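Local coordinates for protein probable chitinase (Chromobacterium violaceum, PDB 5JH8) that probably hydrolyses chitin as a member of glycosyl hydrolase family 18, and is expected to bind that polysaccharide, at residues V110-V115 / S124-V129; D198-A203 / N287-G292; A133-G138 / A169-Q174; G13-L18 / P49-S54. One frame throughout, in Å; residues are numbered along the deposited sequence. Where two conformers were deposited one is given.

Contact 1 (V110-V115 / S124-V129); sequences VDFEAV and SHFIQV. With HIS (histidine), chain F.
V110 of strand 107-111 faces I127 of helix 120-135 with their CA atoms 8.7 Å apart, and beyond the strand the chain carries F112 past F126 of the same helix. This is the outer side of a TIM-barrel strand packed against the helix that follows it, and D111 and E113 match the closing D-x-E of the family 18 signature DxxDxDxE. V110 and I127 reach toward each other tip to tip, I127 CD1 lying 4.1 Å from V110 CG2 and almost as near to CG1, so that one methyl sits against both branches of the valine. F112 and F126 approach along directions roughly at a right angle, yet their ring planes are only 10° apart. The rings are slid so far that they hardly overlap: the centroids stand 5.8 Å apart and the touch is made by the two CE2 carbons, one from F112 and one from F126, at 3.9 Å. F126 reaches this place because its CG is anti to the backbone N (chi1 165°). Within the first segment, V110 CG1 lies over one face of the F112 ring, toward its rim. Helix 78-85 packs on both phenylalanines, through A81 and V84 on F112 and V84 and S85 on F126. D111 and E113 alternate with this apolar pair and turn to the bound histidine. D111 OD1 and E113 OE2 are 2.5 Å apart. The other oxygen, D111 OD2, accepts a hydrogen bond from the ligand ND1 at 2.8 Å, with an N-H...O angle of 160°.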
loop_
_atom_site.group_PDB
_atom_site.type_symbol
_atom_site.label_atom_id
_atom_site.label_comp_id
_atom_site.label_asym_id
_atom_site.label_seq_id
_atom_site.Cartn_x
_atom_site.Cartn_y
_atom_site.Cartn_z
ATOM N N VAL A 110 -5.286 1.153 9.284
ATOM C CA VAL A 110 -6.341 2.004 8.732
ATOM C C VAL A 110 -5.969 2.321 7.290
ATOM O O VAL A 110 -4.915 2.910 7.030
ATOM C CB VAL A 110 -6.507 3.285 9.555
ATOM C CG1 VAL A 110 -7.433 4.258 8.796
ATOM C CG2 VAL A 110 -7.067 2.972 10.944
ATOM N N ASP A 111 -6.826 1.907 6.357
ATOM C CA ASP A 111 -6.652 2.183 4.929
ATOM C C ASP A 111 -7.862 2.999 4.505
ATOM O O ASP A 111 -8.817 2.474 3.922
ATOM C CB ASP A 111 -6.517 0.900 4.133
ATOM C CG ASP A 111 -6.230 1.167 2.676
ATOM O OD1 ASP A 111 -5.991 2.340 2.318
ATOM O OD2 ASP A 111 -6.246 0.223 1.867
ATOM N N PHE A 112 -7.854 4.279 4.869
ATOM C CA PHE A 112 -8.931 5.196 4.499
ATOM C C PHE A 112 -8.456 6.044 3.327
ATOM O O PHE A 112 -7.528 6.847 3.472
ATOM C CB PHE A 112 -9.339 6.115 5.651
ATOM C CG PHE A 112 -10.245 5.482 6.680
ATOM C CD1 PHE A 112 -10.421 4.101 6.796
ATOM C CD2 PHE A 112 -10.897 6.304 7.563
ATOM C CE1 PHE A 112 -11.234 3.580 7.784
ATOM C CE2 PHE A 112 -11.705 5.796 8.527
ATOM C CZ PHE A 112 -11.883 4.435 8.641
ATOM N N GLU A 113 -9.072 5.831 2.172
ATOM C CA GLU A 113 -8.707 6.535 0.961
ATOM C C GLU A 113 -9.881 7.419 0.557
ATOM O O GLU A 113 -11.027 7.228 0.989
ATOM C CB GLU A 113 -8.290 5.536 -0.121
ATOM C CG GLU A 113 -7.153 4.652 0.396
ATOM C CD GLU A 113 -6.503 3.753 -0.631
ATOM O OE1 GLU A 113 -6.565 4.035 -1.842
ATOM O OE2 GLU A 113 -5.912 2.736 -0.197
ATOM N N ALA A 114 -9.581 8.454 -0.226
ATOM C CA ALA A 114 -10.574 9.451 -0.597
ATOM C C ALA A 114 -11.080 10.223 0.621
ATOM O O ALA A 114 -12.211 10.732 0.621
ATOM C CB ALA A 114 -11.731 8.834 -1.389
ATOM N N VAL A 115 -10.235 10.366 1.645
ATOM C CA VAL A 115 -10.581 11.262 2.736
ATOM C C VAL A 115 -10.739 12.664 2.165
ATOM O O VAL A 115 -9.851 13.164 1.460
ATOM C CB VAL A 115 -9.526 11.201 3.851
ATOM C CG1 VAL A 115 -9.756 12.281 4.888
ATOM C CG2 VAL A 115 -9.515 9.826 4.506
ATOM N N SER A 124 -7.069 13.399 11.380
ATOM C CA SER A 124 -5.921 13.408 12.277
ATOM C C SER A 124 -6.359 13.107 13.697
ATOM O O SER A 124 -5.691 12.355 14.415
ATOM C CB SER A 124 -5.246 14.773 12.238
ATOM O OG SER A 124 -4.696 14.984 10.960
ATOM N N HIS A 125 -7.476 13.710 14.121
ATOM C CA HIS A 125 -7.958 13.508 15.479
ATOM C C HIS A 125 -8.390 12.066 15.697
ATOM O O HIS A 125 -8.047 11.456 16.716
ATOM C CB HIS A 125 -9.096 14.480 15.795
ATOM C CG HIS A 125 -9.594 14.363 17.198
ATOM N ND1 HIS A 125 -10.806 13.788 17.496
ATOM C CD2 HIS A 125 -9.028 14.687 18.383
ATOM C CE1 HIS A 125 -10.986 13.792 18.804
ATOM N NE2 HIS A 125 -9.923 14.336 19.367
ATOM N N PHE A 126 -9.110 11.493 14.731
ATOM C CA PHE A 126 -9.492 10.083 14.813
ATOM C C PHE A 126 -8.271 9.197 14.996
ATOM O O PHE A 126 -8.262 8.307 15.853
ATOM C CB PHE A 126 -10.272 9.698 13.557
ATOM C CG PHE A 126 -10.430 8.206 13.343
ATOM C CD1 PHE A 126 -11.127 7.415 14.235
ATOM C CD2 PHE A 126 -9.879 7.591 12.224
ATOM C CE1 PHE A 126 -11.251 6.049 14.011
ATOM C CE2 PHE A 126 -10.013 6.241 12.008
ATOM C CZ PHE A 126 -10.695 5.472 12.894
ATOM N N ILE A 127 -7.226 9.433 14.203
ATOM C CA ILE A 127 -6.011 8.632 14.285
ATOM C C ILE A 127 -5.294 8.853 15.616
ATOM O O ILE A 127 -4.752 7.906 16.194
ATOM C CB ILE A 127 -5.139 8.919 13.048
ATOM C CG1 ILE A 127 -5.831 8.373 11.784
ATOM C CG2 ILE A 127 -3.742 8.351 13.217
ATOM C CD1 ILE A 127 -6.187 6.895 11.811
ATOM N N GLN A 128 -5.301 10.075 16.143
ATOM C CA GLN A 128 -4.734 10.317 17.471
ATOM C C GLN A 128 -5.440 9.489 18.541
ATOM O O GLN A 128 -4.797 8.838 19.384
ATOM C CB GLN A 128 -4.854 11.804 17.808
ATOM C CG GLN A 128 -3.913 12.693 17.024
ATOM C CD GLN A 128 -4.263 14.177 17.123
ATOM O OE1 GLN A 128 -5.334 14.551 17.603
ATOM N NE2 GLN A 128 -3.366 15.022 16.641
ATOM N N VAL A 129 -6.769 9.538 18.545
ATOM C CA VAL A 129 -7.547 8.817 19.545
ATOM C C VAL A 129 -7.371 7.315 19.372
ATOM O O VAL A 129 -7.193 6.583 20.347
ATOM C CB VAL A 129 -9.026 9.246 19.466
ATOM C CG1 VAL A 129 -9.902 8.409 20.390
ATOM C CG2 VAL A 129 -9.169 10.720 19.776
HETATM N N HIS F . -5.427 -0.013 -4.029
HETATM C CA HIS F . -5.952 -0.894 -2.990
HETATM C C HIS F . -7.421 -1.190 -3.257
HETATM O O HIS F . -8.121 -0.436 -3.945
HETATM C CB HIS F . -5.762 -0.267 -1.606
HETATM C CG HIS F . -4.334 -0.219 -1.153
HETATM N ND1 HIS F . -3.978 -0.030 0.164
HETATM C CD2 HIS F . -3.173 -0.314 -1.845
HETATM C CE1 HIS F . -2.663 -0.037 0.270
HETATM N NE2 HIS F . -2.148 -0.185 -0.938
HETATM O OXT HIS F . -7.934 -2.207 -2.789
#

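Contact 2 (D198-A203 / N287-G292); sequences DDLDYA and NAYGLG
L200 in helix 193-206 and Y289, the last helical residue of 276-289, bring their CA atoms to 8.0 Å; G290 then leaves the helix with positive phi, and the chain passes on to L291. Y289 and L200 account for most of the buried surface. Over one face of the tyrosine ring sits L200 CB, 3.9 Å from the Y289 ring centroid and 20° off the normal, a CH-pi contact, and L200 CD1 reaches the same ring, 4.0 Å from Y289 CE1. At the ring edge D201 bends back, although its CB points away from the other helix, and accepts a hydrogen bond from Y289 OH to D201 OD1 at 2.8 Å. The hydroxyl comes in from above the carboxylate plane, 47° out of it. The ring is thus held both across a face and at its phenol end. Deeper down, the leucines meet at about a right angle, L200 CD2 to L291 CD1 at 4.2 Å, and both also press on I212 and N214 of strand 212-222. Two helices, one before and one after a shared barrel strand, joined by an apolar base and a polar outer bond, form part of the outer helical layer of a TIM barrel.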
loop_
_atom_site.group_PDB
_atom_site.type_symbol
_atom_site.label_atom_id
_atom_site.label_comp_id
_atom_site.label_asym_id
_atom_site.label_seq_id
_atom_site.Cartn_x
_atom_site.Cartn_y
_atom_site.Cartn_z
ATOM N N ASP A 198 11.205 12.119 -3.696
ATOM C CA ASP A 198 10.573 13.372 -3.303
ATOM C C ASP A 198 9.528 13.130 -2.224
ATOM O O ASP A 198 9.418 13.898 -1.263
ATOM C CB ASP A 198 9.901 14.056 -4.495
ATOM C CG ASP A 198 10.882 14.618 -5.505
ATOM O OD1 ASP A 198 12.076 14.793 -5.186
ATOM O OD2 ASP A 198 10.447 14.942 -6.627
ATOM N N ASP A 199 8.731 12.072 -2.387
ATOM C CA ASP A 199 7.695 11.777 -1.406
ATOM C C ASP A 199 8.299 11.411 -0.053
ATOM O O ASP A 199 7.791 11.832 0.994
ATOM C CB ASP A 199 6.838 10.603 -1.882
ATOM C CG ASP A 199 6.139 10.821 -3.206
ATOM O OD1 ASP A 199 5.877 11.968 -3.606
ATOM O OD2 ASP A 199 5.795 9.763 -3.812
ATOM N N LEU A 200 9.379 10.618 -0.058
ATOM C CA LEU A 200 10.032 10.214 1.185
ATOM C C LEU A 200 10.739 11.385 1.851
ATOM O O LEU A 200 10.704 11.507 3.077
ATOM C CB LEU A 200 10.989 9.061 0.920
ATOM C CG LEU A 200 10.310 7.728 0.574
ATOM C CD1 LEU A 200 11.371 6.720 0.175
ATOM C CD2 LEU A 200 9.489 7.190 1.725
ATOM N N ASP A 201 11.363 12.273 1.070
ATOM C CA ASP A 201 11.956 13.478 1.650
ATOM C C ASP A 201 10.893 14.253 2.413
ATOM O O ASP A 201 11.122 14.745 3.524
ATOM C CB ASP A 201 12.492 14.390 0.538
ATOM C CG ASP A 201 13.743 13.878 -0.146
ATOM O OD1 ASP A 201 14.335 12.899 0.308
ATOM O OD2 ASP A 201 14.160 14.515 -1.136
ATOM N N TYR A 202 9.729 14.417 1.792
ATOM C CA TYR A 202 8.629 15.143 2.403
ATOM C C TYR A 202 8.185 14.452 3.684
ATOM O O TYR A 202 7.980 15.094 4.720
ATOM C CB TYR A 202 7.487 15.225 1.381
ATOM C CG TYR A 202 6.201 15.843 1.881
ATOM C CD1 TYR A 202 6.009 17.206 1.857
ATOM C CD2 TYR A 202 5.175 15.050 2.370
ATOM C CE1 TYR A 202 4.843 17.757 2.324
ATOM C CE2 TYR A 202 4.002 15.593 2.848
ATOM C CZ TYR A 202 3.838 16.945 2.807
ATOM O OH TYR A 202 2.668 17.479 3.291
ATOM N N ALA A 203 8.037 13.123 3.628
ATOM C CA ALA A 203 7.550 12.361 4.774
ATOM C C ALA A 203 8.521 12.417 5.947
ATOM O O ALA A 203 8.089 12.638 7.081
ATOM C CB ALA A 203 7.278 10.915 4.365
ATOM N N ASN A 287 17.352 1.709 3.857
ATOM C CA ASN A 287 18.613 2.020 4.507
ATOM C C ASN A 287 19.078 3.418 4.187
ATOM O O ASN A 287 19.695 4.066 5.037
ATOM C CB ASN A 287 19.668 1.015 4.082
ATOM C CG ASN A 287 19.297 -0.370 4.495
ATOM O OD1 ASN A 287 18.790 -0.569 5.604
ATOM N ND2 ASN A 287 19.496 -1.337 3.602
ATOM N N ALA A 288 18.783 3.904 2.981
ATOM C CA ALA A 288 19.226 5.238 2.610
ATOM C C ALA A 288 18.581 6.307 3.485
ATOM O O ALA A 288 19.218 7.318 3.799
ATOM C CB ALA A 288 18.948 5.504 1.133
ATOM N N TYR A 289 17.305 6.117 3.860
ATOM C CA TYR A 289 16.550 7.096 4.640
ATOM C C TYR A 289 16.419 6.746 6.118
ATOM O O TYR A 289 15.939 7.585 6.886
ATOM C CB TYR A 289 15.128 7.256 4.089
ATOM C CG TYR A 289 14.996 8.071 2.823
ATOM C CD1 TYR A 289 15.200 7.499 1.577
ATOM C CD2 TYR A 289 14.636 9.407 2.874
ATOM C CE1 TYR A 289 15.052 8.235 0.424
ATOM C CE2 TYR A 289 14.497 10.151 1.726
ATOM C CZ TYR A 289 14.707 9.561 0.501
ATOM O OH TYR A 289 14.561 10.275 -0.655
ATOM N N GLY A 290 16.809 5.549 6.540
ATOM C CA GLY A 290 16.486 5.126 7.888
ATOM C C GLY A 290 15.018 4.830 8.095
ATOM O O GLY A 290 14.482 5.087 9.179
ATOM N N LEU A 291 14.336 4.326 7.069
ATOM C CA LEU A 291 12.924 4.034 7.192
ATOM C C LEU A 291 12.700 2.881 8.167
ATOM O O LEU A 291 13.587 2.062 8.437
ATOM C CB LEU A 291 12.321 3.643 5.843
ATOM C CG LEU A 291 12.498 4.641 4.696
ATOM C CD1 LEU A 291 11.744 4.147 3.470
ATOM C CD2 LEU A 291 12.037 6.035 5.080
ATOM N N GLY A 292 11.468 2.792 8.662
ATOM C CA GLY A 292 11.056 1.653 9.454
ATOM C C GLY A 292 10.967 0.365 8.679
ATOM O O GLY A 292 10.940 -0.707 9.293
#

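Contact 3 (A133-G138 / A169-Q174); sequences ALHAKG and AADYLQ
The imidazole of H135 meets the carboxylate of D171 edge-on: D171 OD2 lies in the ring plane beside NE2, while the two flat groups are turned 79° against each other. H135 NE2 donates to D171 OD2 at 2.7 Å, and the bond is nearly straight, with an N-H...O angle of 167°. On the acceptor the donor comes in from the syn side, tilted 28° out of the carboxylate plane. A second atom of the ring, H135 CE1, lies 3.5 Å from the carbonyl A169 O, which approaches obliquely. The side chains of H135 and D171 come from opposite directions, and the aspartate gets there by its end, since its CB points neither at the helix nor away from it. OD2 of D171 also accepts the backbone N of L141, so one oxygen gathers two donors, which should hold the carboxylate in its orientation. The aspartate, together with the carboxyl end of helix 120-135 near H135, would probably favour the protonated form of the imidazole. That helix ends in a Schellman motif with G138, at positive phi, as the C-prime residue; G138 N bonds to H135 O at 3.0 Å across a type I turn. Further along strand 172-176, Q174 touches the bound histidine and bonds to S144, Y178 and S295. The contact itself lies on the protein surface, at the foot of the barrel, where helix 163-169 gives way to strand 172-176. It ties the end of helix 120-135 to the start of that strand, beside strand 142-146.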
loop_
_atom_site.group_PDB
_atom_site.type_symbol
_atom_site.label_atom_id
_atom_site.label_comp_id
_atom_site.label_asym_id
_atom_site.label_seq_id
_atom_site.Cartn_x
_atom_site.Cartn_y
_atom_site.Cartn_z
ATOM N N ALA A 133 -5.755 4.513 21.970
ATOM C CA ALA A 133 -6.567 3.387 22.418
ATOM C C ALA A 133 -5.886 2.056 22.121
ATOM O O ALA A 133 -5.898 1.147 22.961
ATOM C CB ALA A 133 -7.956 3.452 21.791
ATOM N N LEU A 134 -5.291 1.922 20.932
ATOM C CA LEU A 134 -4.554 0.703 20.602
ATOM C C LEU A 134 -3.322 0.546 21.499
ATOM O O LEU A 134 -3.054 -0.540 22.022
ATOM C CB LEU A 134 -4.175 0.729 19.120
ATOM C CG LEU A 134 -5.345 0.496 18.164
ATOM C CD1 LEU A 134 -4.952 0.920 16.772
ATOM C CD2 LEU A 134 -5.777 -0.947 18.162
ATOM N N HIS A 135 -2.586 1.638 21.710
ATOM C CA HIS A 135 -1.391 1.570 22.532
ATOM C C HIS A 135 -1.726 1.169 23.958
ATOM O O HIS A 135 -0.948 0.446 24.593
ATOM C CB HIS A 135 -0.656 2.904 22.465
ATOM C CG HIS A 135 -0.097 3.184 21.111
ATOM N ND1 HIS A 135 0.257 4.444 20.684
ATOM C CD2 HIS A 135 0.121 2.353 20.070
ATOM C CE1 HIS A 135 0.699 4.371 19.442
ATOM N NE2 HIS A 135 0.643 3.109 19.054
ATOM N N ALA A 136 -2.881 1.609 24.472
ATOM C CA ALA A 136 -3.294 1.256 25.824
ATOM C C ALA A 136 -3.519 -0.235 25.974
ATOM O O ALA A 136 -3.527 -0.737 27.101
ATOM C CB ALA A 136 -4.578 1.997 26.183
ATOM N N LYS A 137 -3.699 -0.955 24.872
ATOM C CA LYS A 137 -3.857 -2.398 24.878
ATOM C C LYS A 137 -2.650 -3.126 24.313
ATOM O O LYS A 137 -2.750 -4.323 24.038
ATOM C CB LYS A 137 -5.102 -2.822 24.091
ATOM C CG LYS A 137 -6.405 -2.242 24.595
ATOM C CD LYS A 137 -6.640 -2.507 26.073
ATOM C CE LYS A 137 -7.873 -1.759 26.551
ATOM N NZ LYS A 137 -7.929 -1.644 28.034
ATOM N N GLY A 138 -1.520 -2.451 24.119
ATOM C CA GLY A 138 -0.344 -3.139 23.621
ATOM C C GLY A 138 -0.418 -3.465 22.151
ATOM O O GLY A 138 0.292 -4.356 21.682
ATOM N N ALA A 169 0.966 10.066 15.780
ATOM C CA ALA A 169 0.020 9.207 16.472
ATOM C C ALA A 169 0.204 7.730 16.161
ATOM O O ALA A 169 0.002 6.879 17.031
ATOM C CB ALA A 169 -1.399 9.614 16.078
ATOM N N ALA A 170 0.564 7.398 14.941
ATOM C CA ALA A 170 0.647 6.016 14.510
ATOM C C ALA A 170 2.041 5.440 14.765
ATOM O O ALA A 170 3.013 6.164 14.963
ATOM C CB ALA A 170 0.319 5.949 13.026
ATOM N N ASP A 171 2.112 4.109 14.803
ATOM C CA ASP A 171 3.398 3.427 14.834
ATOM C C ASP A 171 4.096 3.504 13.486
ATOM O O ASP A 171 5.332 3.653 13.429
ATOM C CB ASP A 171 3.228 1.976 15.271
ATOM C CG ASP A 171 2.709 1.880 16.657
ATOM O OD1 ASP A 171 3.543 1.918 17.573
ATOM O OD2 ASP A 171 1.475 1.844 16.828
ATOM N N TYR A 172 3.331 3.418 12.392
ATOM C CA TYR A 172 3.881 3.532 11.055
ATOM C C TYR A 172 2.880 4.231 10.156
ATOM O O TYR A 172 1.666 4.039 10.289
ATOM C CB TYR A 172 4.138 2.171 10.420
ATOM C CG TYR A 172 5.142 1.313 11.133
ATOM C CD1 TYR A 172 6.503 1.426 10.850
ATOM C CD2 TYR A 172 4.743 0.372 12.092
ATOM C CE1 TYR A 172 7.436 0.633 11.479
ATOM C CE2 TYR A 172 5.661 -0.415 12.726
ATOM C CZ TYR A 172 7.013 -0.289 12.411
ATOM O OH TYR A 172 7.928 -1.102 13.054
ATOM N N LEU A 173 3.404 5.012 9.211
ATOM C CA LEU A 173 2.661 5.392 8.015
ATOM C C LEU A 173 3.128 4.499 6.887
ATOM O O LEU A 173 4.336 4.394 6.621
ATOM C CB LEU A 173 2.866 6.855 7.611
ATOM C CG LEU A 173 2.564 7.877 8.702
ATOM C CD1 LEU A 173 2.642 9.276 8.145
ATOM C CD2 LEU A 173 1.188 7.647 9.337
ATOM N N GLN A 174 2.165 3.851 6.225
ATOM C CA GLN A 174 2.432 3.031 5.045
ATOM C C GLN A 174 2.254 3.978 3.861
ATOM O O GLN A 174 1.124 4.294 3.475
ATOM C CB GLN A 174 1.506 1.813 5.015
ATOM C CG GLN A 174 1.825 0.825 3.916
ATOM C CD GLN A 174 0.993 0.981 2.654
ATOM O OE1 GLN A 174 -0.188 1.308 2.685
ATOM N NE2 GLN A 174 1.618 0.679 1.528
#

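Contact 4 (G13-L18 / P49-S54); sequences GNYAAL and PNDAIS
Y15 and L18, one turn apart on helix 14-20, both reach over to A52 on helix 50-58. These are two helices of the outer layer of the TIM barrel; their short segments run almost exactly parallel, 3° apart, with axes 11.0 Å from each other. Each of the two side chains has CG anti to the backbone N (chi1 -171° in Y15), which extends it across the groove between the helices. The tyrosine presents its edge: Y15 CE1 lies 4.0 Å from A52 N and as close to A52 CA, which sits in the ring plane. The same carbon comes 4.2 Å from D51 CG, so the ring runs along the first turn of helix 50-58 rather than stacking on it. One turn further along helix 14-20, the tip of L18 makes the tightest touch, L18 CD2 to A52 CB at 3.7 Å. A52, with its small side chain, is where the backbones come nearest, its CA 7.0 Å from CA of Y15. Y8 of strand 3-8 packs on Y15, L18 and A52 alike, and F55 covers Y15 and L18. In the first turn of helix 50-58, the carboxylate of D51 folds back on its own chain, OD1 of D51 accepting A52 N at 2.7 Å.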
loop_
_atom_site.group_PDB
_atom_site.type_symbol
_atom_site.label_atom_id
_atom_site.label_comp_id
_atom_site.label_asym_id
_atom_site.label_seq_id
_atom_site.Cartn_x
_atom_site.Cartn_y
_atom_site.Cartn_z
ATOM N N GLY A 13 -4.218 -16.579 -5.951
ATOM C CA GLY A 13 -2.884 -16.961 -5.548
ATOM C C GLY A 13 -2.414 -16.323 -4.264
ATOM O O GLY A 13 -1.256 -16.519 -3.872
ATOM N N ASN A 14 -3.290 -15.607 -3.561
ATOM C CA ASN A 14 -2.888 -14.908 -2.352
ATOM C C ASN A 14 -2.355 -15.857 -1.286
ATOM O O ASN A 14 -1.289 -15.602 -0.706
ATOM C CB ASN A 14 -4.026 -14.010 -1.839
ATOM C CG ASN A 14 -5.355 -14.739 -1.567
ATOM O OD1 ASN A 14 -5.545 -15.916 -1.854
ATOM N ND2 ASN A 14 -6.307 -13.974 -1.043
ATOM N N TYR A 15 -3.091 -16.932 -0.993
ATOM C CA TYR A 15 -2.711 -17.835 0.087
ATOM C C TYR A 15 -1.458 -18.626 -0.276
ATOM O O TYR A 15 -0.577 -18.855 0.570
ATOM C CB TYR A 15 -3.896 -18.760 0.448
ATOM C CG TYR A 15 -3.622 -19.563 1.698
ATOM C CD1 TYR A 15 -3.853 -19.028 2.947
ATOM C CD2 TYR A 15 -3.080 -20.836 1.625
ATOM C CE1 TYR A 15 -3.531 -19.734 4.092
ATOM C CE2 TYR A 15 -2.758 -21.544 2.763
ATOM C CZ TYR A 15 -2.981 -20.980 3.993
ATOM O OH TYR A 15 -2.650 -21.638 5.154
ATOM N N ALA A 16 -1.361 -19.052 -1.531
ATOM C CA ALA A 16 -0.160 -19.729 -1.985
ATOM C C ALA A 16 1.064 -18.841 -1.792
ATOM O O ALA A 16 2.122 -19.323 -1.377
ATOM C CB ALA A 16 -0.306 -20.113 -3.452
ATOM N N ALA A 17 0.939 -17.545 -2.090
ATOM C CA ALA A 17 2.052 -16.617 -1.921
ATOM C C ALA A 17 2.327 -16.325 -0.446
ATOM O O ALA A 17 3.493 -16.228 -0.046
ATOM C CB ALA A 17 1.768 -15.324 -2.675
ATOM N N LEU A 18 1.281 -16.164 0.363
ATOM C CA LEU A 18 1.441 -15.953 1.801
ATOM C C LEU A 18 2.315 -17.051 2.390
ATOM O O LEU A 18 3.247 -16.802 3.158
ATOM C CB LEU A 18 0.055 -15.979 2.477
ATOM C CG LEU A 18 0.048 -15.696 3.971
ATOM C CD1 LEU A 18 0.189 -14.214 4.259
ATOM C CD2 LEU A 18 -1.240 -16.229 4.581
ATOM N N PRO A 49 -10.628 -14.544 6.238
ATOM C CA PRO A 49 -9.305 -15.141 6.040
ATOM C C PRO A 49 -8.789 -15.841 7.304
ATOM O O PRO A 49 -7.657 -15.625 7.750
ATOM C CB PRO A 49 -8.464 -13.930 5.636
ATOM C CG PRO A 49 -9.050 -12.838 6.462
ATOM C CD PRO A 49 -10.536 -13.088 6.448
ATOM N N ASN A 50 -9.626 -16.684 7.902
ATOM C CA ASN A 50 -9.263 -17.250 9.198
ATOM C C ASN A 50 -8.100 -18.229 9.086
ATOM O O ASN A 50 -7.292 -18.346 10.016
ATOM C CB ASN A 50 -10.496 -17.848 9.856
ATOM C CG ASN A 50 -11.573 -16.782 10.114
ATOM O OD1 ASN A 50 -11.237 -15.633 10.446
ATOM N ND2 ASN A 50 -12.840 -17.134 9.916
ATOM N N ASP A 51 -7.979 -18.880 7.935
ATOM C CA ASP A 51 -6.850 -19.752 7.642
ATOM C C ASP A 51 -5.537 -18.977 7.583
ATOM O O ASP A 51 -4.508 -19.429 8.103
ATOM C CB ASP A 51 -7.123 -20.484 6.311
ATOM C CG ASP A 51 -7.569 -19.551 5.131
ATOM O OD1 ASP A 51 -7.701 -18.329 5.286
ATOM O OD2 ASP A 51 -7.798 -20.099 4.033
ATOM N N ALA A 52 -5.547 -17.823 6.918
ATOM C CA ALA A 52 -4.362 -16.985 6.825
ATOM C C ALA A 52 -3.938 -16.482 8.198
ATOM O O ALA A 52 -2.736 -16.474 8.539
ATOM C CB ALA A 52 -4.629 -15.819 5.875
ATOM N N ILE A 53 -4.909 -16.049 8.996
ATOM C CA ILE A 53 -4.597 -15.551 10.323
ATOM C C ILE A 53 -3.952 -16.658 11.157
ATOM O O ILE A 53 -2.931 -16.448 11.823
ATOM C CB ILE A 53 -5.856 -14.962 10.987
ATOM C CG1 ILE A 53 -6.346 -13.718 10.230
ATOM C CG2 ILE A 53 -5.601 -14.643 12.454
ATOM C CD1 ILE A 53 -7.731 -13.265 10.619
ATOM N N SER A 54 -4.522 -17.863 11.105
ATOM C CA SER A 54 -3.974 -18.986 11.849
ATOM C C SER A 54 -2.554 -19.318 11.417
ATOM O O SER A 54 -1.700 -19.635 12.255
ATOM C CB SER A 54 -4.899 -20.180 11.643
ATOM O OG SER A 54 -4.329 -21.338 12.161
#

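How the contacts relate
From the N terminus the contacts follow one another in series, none nested in or crossing another. Contact 4 closes first, joining helices 14-20 and 50-58 across strands 27-35 and 41-43. Contact 1 is a short closure, strand 107-111 to the helix after it. Contact 3 takes up the far end of that same helix and carries it to strand 172-176; here the two contacts touch, A169 CB packing on Q128 CA. Contact 2 spans the longest loop, with 83 residues between its segments, and brings helix 276-289 back to helix 193-206; G292 meets Y172 of contact 3. Contacts 2 and 4 lie on opposite sides of the chain's centre, their own centres about 30 Å apart.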